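Local structure of glycerol dehydratase (1R9D) at residues Ile72-Ser83 / Cys313-Val324. The protein probably acts as a B12-independent glycyl-radical lyase that dehydrates glycerol, the substrate bound in this crystal form. Sequence-based numbering, arbitrary orientation.
Sequences IVGSLTKEPRSS and CIWIKLNDINKV
The CG1 branch of Ile72 is a hydrocarbon bump set against CB of Cys313 (3.9 Å) and, more distantly, Ile314 on helix 304-317. One turn on, Lys317 folds over the same loop: bends at chi2 (-56°) and chi3 (-59°) curl its methylenes past CG2 and the carbonyl of Ile72. A long, flexible lysine suits this place, since its stem packs as an aliphatic chain while NZ makes weak hydrogen bonds to Gly74 O (3.1 Å) and Ser75 OG. Its charge is met by Glu70 and, at longer range, by Asp320 OD1, which also pairs with Arg67.

Three residues on, the carboxylate of Asp320 fills the hollow between Ser75 and the backbone of Pro80 and Arg81. OD2 rests on CA and CB of Pro80 and takes the N-H of Arg81 at 3.0 Å, almost along its own C-O axis. CD1 of Leu76 lies obliquely across the side chain of Ile321, 4.0 Å from its CG1, an apolar patch continued by Ile276.

Asn322 carries CG anti to its backbone N (chi1 -152°), which brings the amide alongside Arg81: ND2 reaches Arg81 O at 3.0 Å, well above the carbonyl plane, while Arg81 extends to Gln767. Ser83, small enough to let the two backbones approach, accepts the N-H of Val324 on OG at 3.1 Å.

Side chain-to-backbone bonds join an irregular loop to helix 304-317 and the residues after it, a buried contact within the pyruvate formate lyase-like region, where the side chain of Lys323, whose NZ bonds to Asn279 O, lies about 8 Å from a bound glycerol.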
ATOM      1  N   ILE A  72      36.665  -0.372  20.298  1.00 30.99           N
ATOM      2  CA  ILE A  72      35.412  -0.747  19.645  1.00 30.44           C
ATOM      3  C   ILE A  72      35.138   0.355  18.629  1.00 29.94           C
ATOM      4  O   ILE A  72      35.010   1.521  18.995  1.00 31.20           O
ATOM      5  CB  ILE A  72      34.245  -0.814  20.665  1.00 29.91           C
ATOM      6  CG1 ILE A  72      34.492  -1.942  21.672  1.00 30.73           C
ATOM      7  CG2 ILE A  72      32.913  -1.003  19.930  1.00 31.06           C
ATOM      8  CD1 ILE A  72      34.458  -3.342  21.070  1.00 30.36           C
ATOM      9  N   VAL A  73      35.047  -0.005  17.352  1.00 30.07           N
ATOM     10  CA  VAL A  73      34.834   0.993  16.313  1.00 29.70           C
ATOM     11  C   VAL A  73      33.446   1.017  15.680  1.00 29.78           C
ATOM     12  O   VAL A  73      32.709   0.034  15.727  1.00 30.29           O
ATOM     13  CB  VAL A  73      35.886   0.838  15.184  1.00 30.12           C
ATOM     14  CG1 VAL A  73      37.282   1.078  15.744  1.00 31.00           C
ATOM     15  CG2 VAL A  73      35.799  -0.552  14.574  1.00 30.34           C
ATOM     16  N   GLY A  74      33.118   2.156  15.079  1.00 30.40           N
ATOM     17  CA  GLY A  74      31.830   2.347  14.437  1.00 31.16           C
ATOM     18  C   GLY A  74      31.258   3.675  14.891  1.00 31.97           C
ATOM     19  O   GLY A  74      30.748   3.786  16.009  1.00 32.98           O
ATOM     20  N   SER A  75      31.360   4.688  14.036  1.00 31.01           N
ATOM     21  CA  SER A  75      30.863   6.022  14.349  1.00 31.33           C
ATOM     22  C   SER A  75      29.862   6.466  13.298  1.00 31.87           C
ATOM     23  O   SER A  75      30.131   6.371  12.096  1.00 32.71           O
ATOM     24  CB  SER A  75      32.022   7.026  14.404  1.00 32.30           C
ATOM     25  OG  SER A  75      32.933   6.699  15.437  1.00 32.59           O
ATOM     26  N   LEU A  76      28.720   6.970  13.757  1.00 30.94           N
ATOM     27  CA  LEU A  76      27.656   7.415  12.868  1.00 30.44           C
ATOM     28  C   LEU A  76      27.850   8.822  12.320  1.00 30.02           C
ATOM     29  O   LEU A  76      27.240   9.189  11.316  1.00 29.09           O
ATOM     30  CB  LEU A  76      26.306   7.342  13.590  1.00 31.20           C
ATOM     31  CG  LEU A  76      25.927   5.999  14.221  1.00 32.28           C
ATOM     32  CD1 LEU A  76      24.469   6.049  14.658  1.00 32.52           C
ATOM     33  CD2 LEU A  76      26.132   4.869  13.226  1.00 32.32           C
ATOM     34  N   THR A  77      28.683   9.612  12.991  1.00 29.71           N
ATOM     35  CA  THR A  77      28.956  10.981  12.567  1.00 29.13           C
ATOM     36  C   THR A  77      30.445  11.272  12.719  1.00 29.17           C
ATOM     37  O   THR A  77      31.121  10.661  13.546  1.00 28.86           O
ATOM     38  CB  THR A  77      28.154  12.011  13.407  1.00 29.40           C
ATOM     39  OG1 THR A  77      28.391  11.789  14.806  1.00 30.05           O
ATOM     40  CG2 THR A  77      26.665  11.893  13.118  1.00 29.27           C
ATOM     41  N   LYS A  78      30.951  12.197  11.909  1.00 29.84           N
ATOM     42  CA  LYS A  78      32.358  12.573  11.958  1.00 30.57           C
ATOM     43  C   LYS A  78      32.681  13.227  13.302  1.00 30.40           C
ATOM     44  O   LYS A  78      33.680  12.889  13.942  1.00 31.26           O
ATOM     45  CB  LYS A  78      32.677  13.522  10.798  1.00 31.01           C
ATOM     46  CG  LYS A  78      32.463  12.883   9.430  1.00 32.87           C
ATOM     47  CD  LYS A  78      32.626  13.878   8.288  1.00 35.21           C
ATOM     48  CE  LYS A  78      31.546  14.955   8.324  1.00 36.50           C
ATOM     49  NZ  LYS A  78      31.635  15.888   7.159  1.00 37.65           N
ATOM     50  N   GLU A  79      31.835  14.163  13.721  1.00 30.49           N
ATOM     51  CA  GLU A  79      32.000  14.846  15.009  1.00 31.03           C
ATOM     52  C   GLU A  79      31.318  13.955  16.052  1.00 30.86           C
ATOM     53  O   GLU A  79      30.239  13.422  15.801  1.00 30.44           O
ATOM     54  CB  GLU A  79      31.310  16.215  14.968  1.00 32.11           C
ATOM     55  CG  GLU A  79      31.316  17.015  16.283  1.00 33.62           C
ATOM     56  CD  GLU A  79      32.683  17.584  16.646  1.00 36.22           C
ATOM     57  OE1 GLU A  79      33.537  17.717  15.744  1.00 36.49           O
ATOM     58  OE2 GLU A  79      32.898  17.918  17.835  1.00 37.02           O
ATOM     59  N   PRO A  80      31.937  13.772  17.230  1.00 30.88           N
ATOM     60  CA  PRO A  80      31.279  12.916  18.222  1.00 30.31           C
ATOM     61  C   PRO A  80      29.977  13.524  18.737  1.00 29.96           C
ATOM     62  O   PRO A  80      29.738  14.721  18.590  1.00 29.29           O
ATOM     63  CB  PRO A  80      32.322  12.799  19.335  1.00 30.71           C
ATOM     64  CG  PRO A  80      33.633  13.065  18.625  1.00 31.49           C
ATOM     65  CD  PRO A  80      33.269  14.189  17.696  1.00 30.41           C
ATOM     66  N   ARG A  81      29.127  12.684  19.316  1.00 29.90           N
ATOM     67  CA  ARG A  81      27.873  13.154  19.893  1.00 29.98           C
ATOM     68  C   ARG A  81      27.054  14.042  18.958  1.00 29.01           C
ATOM     69  O   ARG A  81      26.453  15.027  19.399  1.00 29.20           O
ATOM     70  CB  ARG A  81      28.189  13.924  21.177  1.00 30.34           C
ATOM     71  CG  ARG A  81      27.100  13.895  22.228  1.00 30.73           C
ATOM     72  CD  ARG A  81      27.502  14.744  23.420  1.00 30.85           C
ATOM     73  NE  ARG A  81      26.538  14.648  24.512  1.00 30.84           N
ATOM     74  CZ  ARG A  81      26.555  15.430  25.585  1.00 32.35           C
ATOM     75  NH1 ARG A  81      27.490  16.366  25.708  1.00 31.74           N
ATOM     76  NH2 ARG A  81      25.639  15.280  26.535  1.00 32.37           N
ATOM     77  N   SER A  82      27.020  13.698  17.671  1.00 27.56           N
ATOM     78  CA  SER A  82      26.273  14.490  16.701  1.00 27.35           C
ATOM     79  C   SER A  82      25.116  13.717  16.072  1.00 27.20           C
ATOM     80  O   SER A  82      24.877  12.567  16.424  1.00 27.94           O
ATOM     81  CB  SER A  82      27.221  15.020  15.627  1.00 28.07           C
ATOM     82  OG  SER A  82      28.191  15.865  16.230  1.00 29.55           O
ATOM     83  N   SER A  83      24.404  14.351  15.144  1.00 27.67           N
ATOM     84  CA  SER A  83      23.241  13.722  14.519  1.00 28.49           C
ATOM     85  C   SER A  83      23.123  13.845  13.000  1.00 29.01           C
ATOM     86  O   SER A  83      23.407  14.896  12.422  1.00 28.53           O
ATOM     87  CB  SER A  83      21.967  14.293  15.161  1.00 28.90           C
ATOM     88  OG  SER A  83      20.788  13.868  14.490  1.00 29.04           O
ATOM     89  N   CYS A 313      34.299   0.673  26.894  1.00 29.18           N
ATOM     90  CA  CYS A 313      34.315   1.270  25.563  1.00 29.02           C
ATOM     91  C   CYS A 313      32.916   1.275  24.958  1.00 28.89           C
ATOM     92  O   CYS A 313      32.531   2.233  24.291  1.00 28.98           O
ATOM     93  CB  CYS A 313      35.276   0.518  24.642  1.00 30.08           C
ATOM     94  SG  CYS A 313      37.022   0.863  24.993  1.00 33.25           S
ATOM     95  N   ILE A 314      32.162   0.203  25.190  1.00 28.03           N
ATOM     96  CA  ILE A 314      30.799   0.119  24.671  1.00 28.03           C
ATOM     97  C   ILE A 314      29.962   1.206  25.341  1.00 26.72           C
ATOM     98  O   ILE A 314      29.151   1.869  24.695  1.00 26.07           O
ATOM     99  CB  ILE A 314      30.171  -1.267  24.948  1.00 29.39           C
ATOM    100  CG1 ILE A 314      30.791  -2.316  24.013  1.00 30.55           C
ATOM    101  CG2 ILE A 314      28.667  -1.205  24.740  1.00 28.92           C
ATOM    102  CD1 ILE A 314      30.326  -3.734  24.277  1.00 31.81           C
ATOM    103  N   TRP A 315      30.165   1.389  26.641  1.00 26.49           N
ATOM    104  CA  TRP A 315      29.438   2.423  27.369  1.00 26.35           C
ATOM    105  C   TRP A 315      29.695   3.769  26.693  1.00 26.31           C
ATOM    106  O   TRP A 315      28.767   4.536  26.431  1.00 25.36           O
ATOM    107  CB  TRP A 315      29.901   2.484  28.830  1.00 26.37           C
ATOM    108  CG  TRP A 315      28.922   1.920  29.838  1.00 25.58           C
ATOM    109  CD1 TRP A 315      28.455   2.549  30.959  1.00 25.59           C
ATOM    110  CD2 TRP A 315      28.326   0.613  29.834  1.00 25.05           C
ATOM    111  NE1 TRP A 315      27.608   1.715  31.653  1.00 25.78           N
ATOM    112  CE2 TRP A 315      27.509   0.523  30.986  1.00 26.12           C
ATOM    113  CE3 TRP A 315      28.401  -0.489  28.971  1.00 25.70           C
ATOM    114  CZ2 TRP A 315      26.772  -0.627  31.298  1.00 24.56           C
ATOM    115  CZ3 TRP A 315      27.666  -1.638  29.280  1.00 25.25           C
ATOM    116  CH2 TRP A 315      26.862  -1.694  30.437  1.00 25.65           C
ATOM    117  N   ILE A 316      30.959   4.056  26.392  1.00 26.09           N
ATOM    118  CA  ILE A 316      31.287   5.316  25.745  1.00 26.41           C
ATOM    119  C   ILE A 316      30.647   5.444  24.357  1.00 25.62           C
ATOM    120  O   ILE A 316      30.141   6.509  24.003  1.00 25.42           O
ATOM    121  CB  ILE A 316      32.823   5.504  25.647  1.00 27.27           C
ATOM    122  CG1 ILE A 316      33.407   5.620  27.061  1.00 29.35           C
ATOM    123  CG2 ILE A 316      33.147   6.743  24.830  1.00 28.21           C
ATOM    124  CD1 ILE A 316      34.919   5.736  27.119  1.00 31.88           C
ATOM    125  N   LYS A 317      30.661   4.364  23.577  1.00 25.88           N
ATOM    126  CA  LYS A 317      30.066   4.391  22.239  1.00 26.64           C
ATOM    127  C   LYS A 317      28.572   4.719  22.310  1.00 26.15           C
ATOM    128  O   LYS A 317      28.045   5.435  21.463  1.00 25.80           O
ATOM    129  CB  LYS A 317      30.257   3.045  21.527  1.00 28.65           C
ATOM    130  CG  LYS A 317      31.710   2.691  21.201  1.00 31.22           C
ATOM    131  CD  LYS A 317      32.384   3.773  20.370  1.00 33.17           C
ATOM    132  CE  LYS A 317      31.676   4.012  19.049  1.00 34.91           C
ATOM    133  NZ  LYS A 317      32.275   5.163  18.294  1.00 37.46           N
ATOM    134  N   LEU A 318      27.891   4.196  23.325  1.00 26.40           N
ATOM    135  CA  LEU A 318      26.461   4.460  23.475  1.00 26.22           C
ATOM    136  C   LEU A 318      26.186   5.947  23.717  1.00 26.23           C
ATOM    137  O   LEU A 318      25.054   6.408  23.585  1.00 27.41           O
ATOM    138  CB  LEU A 318      25.891   3.611  24.621  1.00 26.74           C
ATOM    139  CG  LEU A 318      25.775   2.107  24.341  1.00 26.22           C
ATOM    140  CD1 LEU A 318      25.711   1.340  25.644  1.00 27.36           C
ATOM    141  CD2 LEU A 318      24.548   1.838  23.480  1.00 26.74           C
ATOM    142  N   ASN A 319      27.226   6.699  24.069  1.00 25.66           N
ATOM    143  CA  ASN A 319      27.093   8.134  24.312  1.00 26.07           C
ATOM    144  C   ASN A 319      27.468   8.930  23.061  1.00 27.93           C
ATOM    145  O   ASN A 319      27.347  10.155  23.025  1.00 27.55           O
ATOM    146  CB  ASN A 319      27.999   8.557  25.473  1.00 25.20           C
ATOM    147  CG  ASN A 319      27.418   8.205  26.830  1.00 24.45           C
ATOM    148  OD1 ASN A 319      26.582   8.931  27.364  1.00 24.63           O
ATOM    149  ND2 ASN A 319      27.851   7.085  27.385  1.00 23.05           N
ATOM    150  N   ASP A 320      27.911   8.223  22.030  1.00 29.20           N
ATOM    151  CA  ASP A 320      28.326   8.872  20.790  1.00 30.42           C
ATOM    152  C   ASP A 320      27.142   9.221  19.892  1.00 30.41           C
ATOM    153  O   ASP A 320      27.206  10.160  19.099  1.00 29.98           O
ATOM    154  CB  ASP A 320      29.292   7.966  20.030  1.00 32.23           C
ATOM    155  CG  ASP A 320      30.114   8.724  19.011  1.00 34.82           C
ATOM    156  OD1 ASP A 320      30.631   8.087  18.062  1.00 37.22           O
ATOM    157  OD2 ASP A 320      30.251   9.956  19.167  1.00 34.56           O
ATOM    158  N   ILE A 321      26.059   8.460  20.022  1.00 29.62           N
ATOM    159  CA  ILE A 321      24.867   8.681  19.214  1.00 28.90           C
ATOM    160  C   ILE A 321      24.032   9.855  19.723  1.00 28.67           C
ATOM    161  O   ILE A 321      23.857  10.022  20.928  1.00 29.01           O
ATOM    162  CB  ILE A 321      23.992   7.403  19.194  1.00 30.00           C
ATOM    163  CG1 ILE A 321      24.826   6.228  18.673  1.00 30.36           C
ATOM    164  CG2 ILE A 321      22.751   7.621  18.332  1.00 29.17           C
ATOM    165  CD1 ILE A 321      24.082   4.907  18.603  1.00 29.98           C
ATOM    166  N   ASN A 322      23.535  10.676  18.801  1.00 27.64           N
ATOM    167  CA  ASN A 322      22.700  11.813  19.164  1.00 28.11           C
ATOM    168  C   ASN A 322      21.600  11.956  18.122  1.00 27.40           C
ATOM    169  O   ASN A 322      21.660  11.330  17.061  1.00 28.58           O
ATOM    170  CB  ASN A 322      23.517  13.105  19.246  1.00 28.98           C
ATOM    171  CG  ASN A 322      22.918  14.116  20.219  1.00 30.38           C
ATOM    172  OD1 ASN A 322      21.724  14.070  20.528  1.00 29.26           O
ATOM    173  ND2 ASN A 322      23.745  15.045  20.691  1.00 28.37           N
ATOM    174  N   LYS A 323      20.611  12.794  18.418  1.00 26.11           N
ATOM    175  CA  LYS A 323      19.464  12.986  17.538  1.00 25.80           C
ATOM    176  C   LYS A 323      18.868  14.382  17.662  1.00 26.41           C
ATOM    177  O   LYS A 323      18.339  14.742  18.709  1.00 27.04           O
ATOM    178  CB  LYS A 323      18.397  11.936  17.886  1.00 24.16           C
ATOM    179  CG  LYS A 323      17.023  12.135  17.248  1.00 24.50           C
ATOM    180  CD  LYS A 323      16.057  11.056  17.755  1.00 23.80           C
ATOM    181  CE  LYS A 323      14.672  11.179  17.149  1.00 23.52           C
ATOM    182  NZ  LYS A 323      13.787  10.080  17.647  1.00 24.09           N
ATOM    183  N   VAL A 324      18.942  15.170  16.591  1.00 26.68           N
ATOM    184  CA  VAL A 324      18.383  16.515  16.613  1.00 26.68           C
ATOM    185  C   VAL A 324      16.861  16.444  16.425  1.00 27.68           C
ATOM    186  O   VAL A 324      16.357  15.640  15.634  1.00 27.64           O
ATOM    187  CB  VAL A 324      19.015  17.406  15.508  1.00 27.30           C
ATOM    188  CG1 VAL A 324      18.659  16.867  14.125  1.00 26.22           C
ATOM    189  CG2 VAL A 324      18.547  18.842  15.668  1.00 26.21           C
TER
HETATM  190  O   HOH W   1      28.460   7.162  16.571  1.00 37.65           O
HETATM  191  O   HOH W   2      27.126   9.712  16.357  1.00 31.01           O
HETATM  192  O   HOH W   3      24.456   9.981  15.849  1.00 29.49           O